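Adenosyl-chloride synthase (PDB 2ZBV) probably acts on S-adenosyl-L-methionine as a member of the SAM hydrolase / SAM-dependent halogenase family, and binds adenosine between its subunits. Local coordinates at residues 41-46 and 66-70. Numbering follows the deposited sequence.
Sequences FNVRKA and VVDYG. With ADN (adenosine), chain D.
Phe41 and Tyr69 meet at their bases, CB of Phe41 lying 4.1 Å from CB of Tyr69, beside the bound adenosine. Beyond this junction the Phe41 ring reaches the base obliquely, its CE1 3.4 Å from adenosine C4, while the ribose O2' sits in the ring plane at its edge. The reach depends on an unusual first torsion: CG lies beside the backbone N at a chi1 of -24°, well off a staggered value. Asp7 accepts from the Phe41 backbone N and also bonds the adenosine, tying this turn to the pocket, and Leu244 of the second subunit packs on Phe41 and Tyr69. With an alanine here the CB contact to Tyr69 could stay, but C4 and C5 of the adenine would probably lose their aromatic neighbour and that Leu244 part of its packing surface. Asn42 caps helix 43-54, its OD1 taking Lys45 N at 2.8 Å from above the carbonyl plane. On the first helical turn, CG1 of Val43 rests against Val67, whose O is 3.6 Å and CG1 3.7 Å away, and approaches the Tyr69 ring in plane at its edge, nearest CE2 at 3.8 Å. One turn in, Ala46 CB closes on the other Val67 branch, CG2, at 3.6 Å, so Val67 is wedged against the helix start by both methyls. Its carbonyl is held by Asn93. Asp68 N donates an almost straight 2.8 Å bond to adenosine O3'. Side chains meet across the segments through apolar atoms, with backbone carbonyls also in the packing, so close fit rather than directed bonding probably sets their spacing beside the ligand.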
loop_
_atom_site.group_PDB
_atom_site.type_symbol
_atom_site.label_atom_id
_atom_site.label_comp_id
_atom_site.label_asym_id
_atom_site.label_seq_id
_atom_site.Cartn_x
_atom_site.Cartn_y
_atom_site.Cartn_z
ATOM N N PHE A 41 5.850 14.882 7.706
ATOM C CA PHE A 41 5.683 15.853 8.785
ATOM C C PHE A 41 4.361 16.609 8.819
ATOM O O PHE A 41 4.189 17.504 9.651
ATOM C CB PHE A 41 6.824 16.890 8.753
ATOM C CG PHE A 41 8.087 16.404 8.077
ATOM C CD1 PHE A 41 8.712 15.231 8.485
ATOM C CD2 PHE A 41 8.635 17.117 7.010
ATOM C CE1 PHE A 41 9.859 14.775 7.839
ATOM C CE2 PHE A 41 9.788 16.670 6.357
ATOM C CZ PHE A 41 10.399 15.494 6.775
ATOM N N ASN A 42 3.413 16.267 7.950
ATOM C CA ASN A 42 2.160 17.025 7.938
ATOM C C ASN A 42 1.164 16.628 9.029
ATOM O O ASN A 42 0.164 15.941 8.767
ATOM C CB ASN A 42 1.483 16.925 6.568
ATOM C CG ASN A 42 0.511 18.063 6.325
ATOM O OD1 ASN A 42 -0.190 18.493 7.235
ATOM N ND2 ASN A 42 0.458 18.549 5.089
ATOM N N VAL A 43 1.434 17.083 10.249
ATOM C CA VAL A 43 0.570 16.776 11.379
ATOM C C VAL A 43 -0.832 17.363 11.206
ATOM O O VAL A 43 -1.811 16.766 11.631
ATOM C CB VAL A 43 1.190 17.284 12.710
ATOM C CG1 VAL A 43 2.489 16.545 12.996
ATOM C CG2 VAL A 43 1.448 18.767 12.626
ATOM N N ARG A 44 -0.938 18.530 10.582
ATOM C CA ARG A 44 -2.258 19.132 10.376
ATOM C C ARG A 44 -3.144 18.200 9.548
ATOM O O ARG A 44 -4.306 17.964 9.893
ATOM C CB ARG A 44 -2.139 20.486 9.669
ATOM C CG ARG A 44 -3.484 21.206 9.504
ATOM C CD ARG A 44 -3.291 22.628 8.997
ATOM N NE ARG A 44 -2.459 23.422 9.901
ATOM C CZ ARG A 44 -2.843 23.847 11.103
ATOM N NH1 ARG A 44 -4.057 23.563 11.559
ATOM N NH2 ARG A 44 -2.006 24.550 11.857
ATOM N N LYS A 45 -2.594 17.678 8.453
ATOM C CA LYS A 45 -3.334 16.758 7.586
ATOM C C LYS A 45 -3.673 15.479 8.354
ATOM O O LYS A 45 -4.806 14.989 8.320
ATOM C CB LYS A 45 -2.497 16.411 6.348
ATOM C CG LYS A 45 -2.853 15.066 5.706
ATOM C CD LYS A 45 -4.280 15.033 5.199
ATOM C CE LYS A 45 -4.340 15.279 3.706
ATOM N NZ LYS A 45 -3.646 14.222 2.910
ATOM N N ALA A 46 -2.684 14.938 9.048
ATOM C CA ALA A 46 -2.901 13.724 9.825
ATOM C C ALA A 46 -4.015 13.903 10.874
ATOM O O ALA A 46 -4.808 12.990 11.095
ATOM C CB ALA A 46 -1.592 13.299 10.510
ATOM N N VAL A 66 1.577 8.135 14.303
ATOM C CA VAL A 66 2.943 8.613 14.317
ATOM C C VAL A 66 3.388 9.461 13.126
ATOM O O VAL A 66 3.851 8.944 12.105
ATOM C CB VAL A 66 3.941 7.432 14.481
ATOM C CG1 VAL A 66 5.352 7.967 14.709
ATOM C CG2 VAL A 66 3.527 6.551 15.657
ATOM N N VAL A 67 3.218 10.769 13.281
ATOM C CA VAL A 67 3.665 11.791 12.325
ATOM C C VAL A 67 4.408 12.577 13.394
ATOM O O VAL A 67 3.832 13.402 14.111
ATOM C CB VAL A 67 2.499 12.594 11.745
ATOM C CG1 VAL A 67 3.030 13.642 10.766
ATOM C CG2 VAL A 67 1.535 11.652 11.034
ATOM N N ASP A 68 5.699 12.298 13.498
ATOM C CA ASP A 68 6.503 12.833 14.585
ATOM C C ASP A 68 7.837 13.485 14.203
ATOM O O ASP A 68 8.900 12.929 14.452
ATOM C CB ASP A 68 6.698 11.636 15.531
ATOM C CG ASP A 68 7.329 11.992 16.842
ATOM O OD1 ASP A 68 7.290 13.174 17.248
ATOM O OD2 ASP A 68 7.842 11.047 17.479
ATOM N N TYR A 69 7.784 14.679 13.620
ATOM C CA TYR A 69 9.015 15.366 13.215
ATOM C C TYR A 69 9.902 15.714 14.410
ATOM O O TYR A 69 11.110 15.892 14.260
ATOM C CB TYR A 69 8.674 16.644 12.439
ATOM C CG TYR A 69 7.836 17.627 13.236
ATOM C CD1 TYR A 69 8.432 18.565 14.078
ATOM C CD2 TYR A 69 6.444 17.590 13.174
ATOM C CE1 TYR A 69 7.660 19.444 14.845
ATOM C CE2 TYR A 69 5.663 18.456 13.933
ATOM C CZ TYR A 69 6.274 19.379 14.766
ATOM O OH TYR A 69 5.494 20.213 15.534
ATOM N N GLY A 70 9.304 15.810 15.596
ATOM C CA GLY A 70 10.069 16.153 16.787
ATOM C C GLY A 70 10.558 14.936 17.547
ATOM O O GLY A 70 10.928 15.024 18.722
HETATM O "O5'" ADN D . 10.250 8.338 13.994
HETATM C "C5'" ADN D . 9.361 8.465 12.879
HETATM C "C4'" ADN D . 9.178 9.943 12.541
HETATM O "O4'" ADN D . 10.432 10.576 12.144
HETATM C "C3'" ADN D . 8.203 10.176 11.363
HETATM O "O3'" ADN D . 6.866 10.330 11.835
HETATM C "C2'" ADN D . 8.774 11.441 10.685
HETATM O "O2'" ADN D . 7.841 12.521 10.712
HETATM C "C1'" ADN D . 10.050 11.783 11.452
HETATM N N9 ADN D . 11.106 12.199 10.512
HETATM C C8 ADN D . 11.737 11.394 9.588
HETATM N N7 ADN D . 12.613 12.075 8.915
HETATM C C5 ADN D . 12.609 13.355 9.351
HETATM C C6 ADN D . 13.326 14.534 9.003
HETATM N N6 ADN D . 14.288 14.508 8.001
HETATM N N1 ADN D . 13.049 15.675 9.672
HETATM C C2 ADN D . 12.121 15.723 10.650
HETATM N N3 ADN D . 11.427 14.637 11.005
HETATM C C4 ADN D . 11.636 13.452 10.390
#